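Local coordinates for glyoxalase family protein (Listeria monocytogenes, PDB 2P7O) that catalyses the hydration of the antibiotic fosfomycin, most likely with manganese as cofactor, and so confers resistance to the drug, at residues 17-20 against 21-25. Numbering follows the deposited sequence. Where two conformers were deposited one is given.
Sequences KTTA and FLQNI
Gln23 lays its carboxamide alongside the methyl of Thr19, one helical turn earlier, with OE1 and CD of Gln23 both 3.6 Å from Thr19 CG2. The two side chains run the same way. In Gln23, CG lies anti to the carbonyl carbon (chi1 -79°), which puts it 3.2 Å from Thr19 O; the extended chain beyond CG then brings the carboxamide beside the methyl. In Thr19 that methyl is anti to the backbone N, while OG1 is hydrogen-bonded to Leu15 O and to Lys45 NZ. On a neighbouring side of the helix the branch point of Leu22 sits against the backbone of Thr18, its CG 3.4 Å from Thr18 O, while Leu22 CD1 approaches Thr18 CG2 at 4.2 Å. Four i to i+4 backbone bonds hold these turns together, from Phe21 N to Lys17 O through to Asn24 N and Ala20 O, the last being the shortest at 2.7 Å. Ile25 CG1 lies over one face of the Phe21 ring, displaced toward the rim. The ring reaches Leu89 of helix 79-89 and Phe109 of strand 106-110, whereas Thr19 and Leu22 touch Phe47 of strand 44-49. Helix 15-26 thus follows strand 4-12 and packs against strands of both mixed sheets, in the glyoxalase/bleomycin resistance/dioxygenase fold, a superfamily built from βαβββ modules.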
ATOM      1  N   LYS A  17     -17.516  -6.574   6.592  1.00 21.01           N
ATOM      2  CA  LYS A  17     -16.913  -7.645   5.800  1.00 17.38           C
ATOM      3  C   LYS A  17     -15.394  -7.509   5.828  1.00 20.62           C
ATOM      4  O   LYS A  17     -14.653  -8.467   6.036  1.00 26.84           O
ATOM      5  CB  LYS A  17     -17.403  -7.578   4.324  1.00 18.58           C
ATOM      6  CG  LYS A  17     -18.872  -8.027   4.371  1.00 19.31           C
ATOM      7  CD  LYS A  17     -19.465  -7.923   2.971  1.00 21.71           C
ATOM      8  CE  LYS A  17     -20.695  -8.809   2.806  1.00 22.11           C
ATOM      9  NZ  LYS A  17     -21.072  -8.854   1.349  1.00 24.71           N
ATOM     10  N   THR A  18     -14.901  -6.273   5.647  1.00 19.16           N
ATOM     11  CA  THR A  18     -13.451  -6.131   5.638  1.00 16.57           C
ATOM     12  C   THR A  18     -12.831  -6.414   6.985  1.00 17.73           C
ATOM     13  O   THR A  18     -11.723  -6.900   7.046  1.00 17.96           O
ATOM     14  CB  THR A  18     -13.108  -4.756   5.076  1.00 16.34           C
ATOM     15  OG1 THR A  18     -13.773  -4.757   3.773  1.00 18.42           O
ATOM     16  CG2 THR A  18     -11.620  -4.498   4.953  1.00 15.90           C
ATOM     17  N   THR A  19     -13.500  -6.046   8.063  1.00 18.74           N
ATOM     18  CA  THR A  19     -12.999  -6.386   9.412  1.00 20.66           C
ATOM     19  C   THR A  19     -12.771  -7.890   9.528  1.00 19.99           C
ATOM     20  O   THR A  19     -11.794  -8.389  10.074  1.00 18.76           O
ATOM     21  CB  THR A  19     -14.060  -5.932  10.429  1.00 21.10           C
ATOM     22  OG1 THR A  19     -13.988  -4.480  10.435  1.00 23.61           O
ATOM     23  CG2 THR A  19     -13.669  -6.390  11.824  1.00 19.36           C
ATOM     24  N   ALA A  20     -13.699  -8.655   8.960  1.00 18.14           N
ATOM     25  CA  ALA A  20     -13.613 -10.111   9.112  1.00 18.24           C
ATOM     26  C   ALA A  20     -12.467 -10.622   8.246  1.00 19.13           C
ATOM     27  O   ALA A  20     -11.745 -11.524   8.734  1.00 19.05           O
ATOM     28  CB  ALA A  20     -14.935 -10.721   8.759  1.00 25.65           C
ATOM     29  N   PHE A  21     -12.294 -10.066   7.029  1.00 20.10           N
ATOM     30  CA  PHE A  21     -11.170 -10.439   6.181  1.00 18.06           C
ATOM     31  C   PHE A  21      -9.838 -10.235   6.913  1.00 16.51           C
ATOM     32  O   PHE A  21      -8.987 -11.133   7.008  1.00 19.29           O
ATOM     33  CB  PHE A  21     -11.287  -9.531   4.930  1.00 18.96           C
ATOM     34  CG  PHE A  21     -10.144  -9.758   3.953  1.00 18.30           C
ATOM     35  CD1 PHE A  21     -10.135 -10.840   3.109  1.00 22.93           C
ATOM     36  CD2 PHE A  21      -9.119  -8.846   3.924  1.00 21.53           C
ATOM     37  CE1 PHE A  21      -9.075 -11.087   2.255  1.00 24.39           C
ATOM     38  CE2 PHE A  21      -8.044  -9.069   3.082  1.00 23.03           C
ATOM     39  CZ  PHE A  21      -8.065 -10.149   2.211  1.00 26.02           C
ATOM     40  N   LEU A  22      -9.652  -9.031   7.482  1.00 19.28           N
ATOM     41  CA  LEU A  22      -8.385  -8.646   8.057  1.00 18.04           C
ATOM     42  C   LEU A  22      -8.062  -9.441   9.331  1.00 19.33           C
ATOM     43  O   LEU A  22      -6.907  -9.762   9.579  1.00 20.34           O
ATOM     44  CB  LEU A  22      -8.363  -7.151   8.422  1.00 17.53           C
ATOM     45  CG  LEU A  22      -8.427  -6.181   7.246  1.00 19.81           C
ATOM     46  CD1 LEU A  22      -8.496  -4.762   7.777  1.00 18.29           C
ATOM     47  CD2 LEU A  22      -7.195  -6.415   6.351  1.00 18.72           C
ATOM     48  N   GLN A  23      -9.095  -9.606  10.149  1.00 19.96           N
ATOM     49  CA  GLN A  23      -9.030 -10.340  11.403  1.00 20.14           C
ATOM     50  C   GLN A  23      -8.877 -11.856  11.171  1.00 24.10           C
ATOM     51  O   GLN A  23      -8.011 -12.517  11.747  1.00 21.20           O
ATOM     52  CB  GLN A  23     -10.349 -10.160  12.205  1.00 21.08           C
ATOM     53  CG  GLN A  23     -10.388  -8.808  12.943  1.00 21.17           C
ATOM     54  CD  GLN A  23     -11.639  -8.619  13.796  1.00 21.07           C
ATOM     55  OE1 GLN A  23     -12.661  -9.287  13.660  1.00 29.41           O
ATOM     56  NE2 GLN A  23     -11.511  -7.686  14.733  1.00 32.71           N
ATOM     57  N   ASN A  24      -9.731 -12.453  10.345  1.00 24.74           N
ATOM     58  CA  ASN A  24      -9.568 -13.910  10.150  1.00 21.55           C
ATOM     59  C   ASN A  24      -8.247 -14.214   9.467  1.00 23.94           C
ATOM     60  O   ASN A  24      -7.607 -15.141   9.968  1.00 28.24           O
ATOM     61  CB  ASN A  24     -10.726 -14.471   9.326  0.64 24.72           C
ATOM     62  CG  ASN A  24     -10.719 -15.979   9.248  0.64 24.35           C
ATOM     63  OD1 ASN A  24     -11.292 -16.660  10.118  0.64 29.04           O
ATOM     64  ND2 ASN A  24     -10.109 -16.574   8.248  0.64 32.02           N
ATOM     65  N   ILE A  25      -7.841 -13.540   8.410  1.00 21.97           N
ATOM     66  CA  ILE A  25      -6.614 -13.812   7.679  1.00 22.48           C
ATOM     67  C   ILE A  25      -5.358 -13.267   8.351  1.00 20.05           C
ATOM     68  O   ILE A  25      -4.389 -14.035   8.529  1.00 22.57           O
ATOM     69  CB  ILE A  25      -6.627 -13.156   6.272  1.00 21.81           C
ATOM     70  CG1 ILE A  25      -7.802 -13.690   5.436  1.00 29.37           C
ATOM     71  CG2 ILE A  25      -5.341 -13.549   5.524  1.00 19.44           C
ATOM     72  CD1 ILE A  25      -7.912 -15.195   5.605  1.00 35.41           C
TER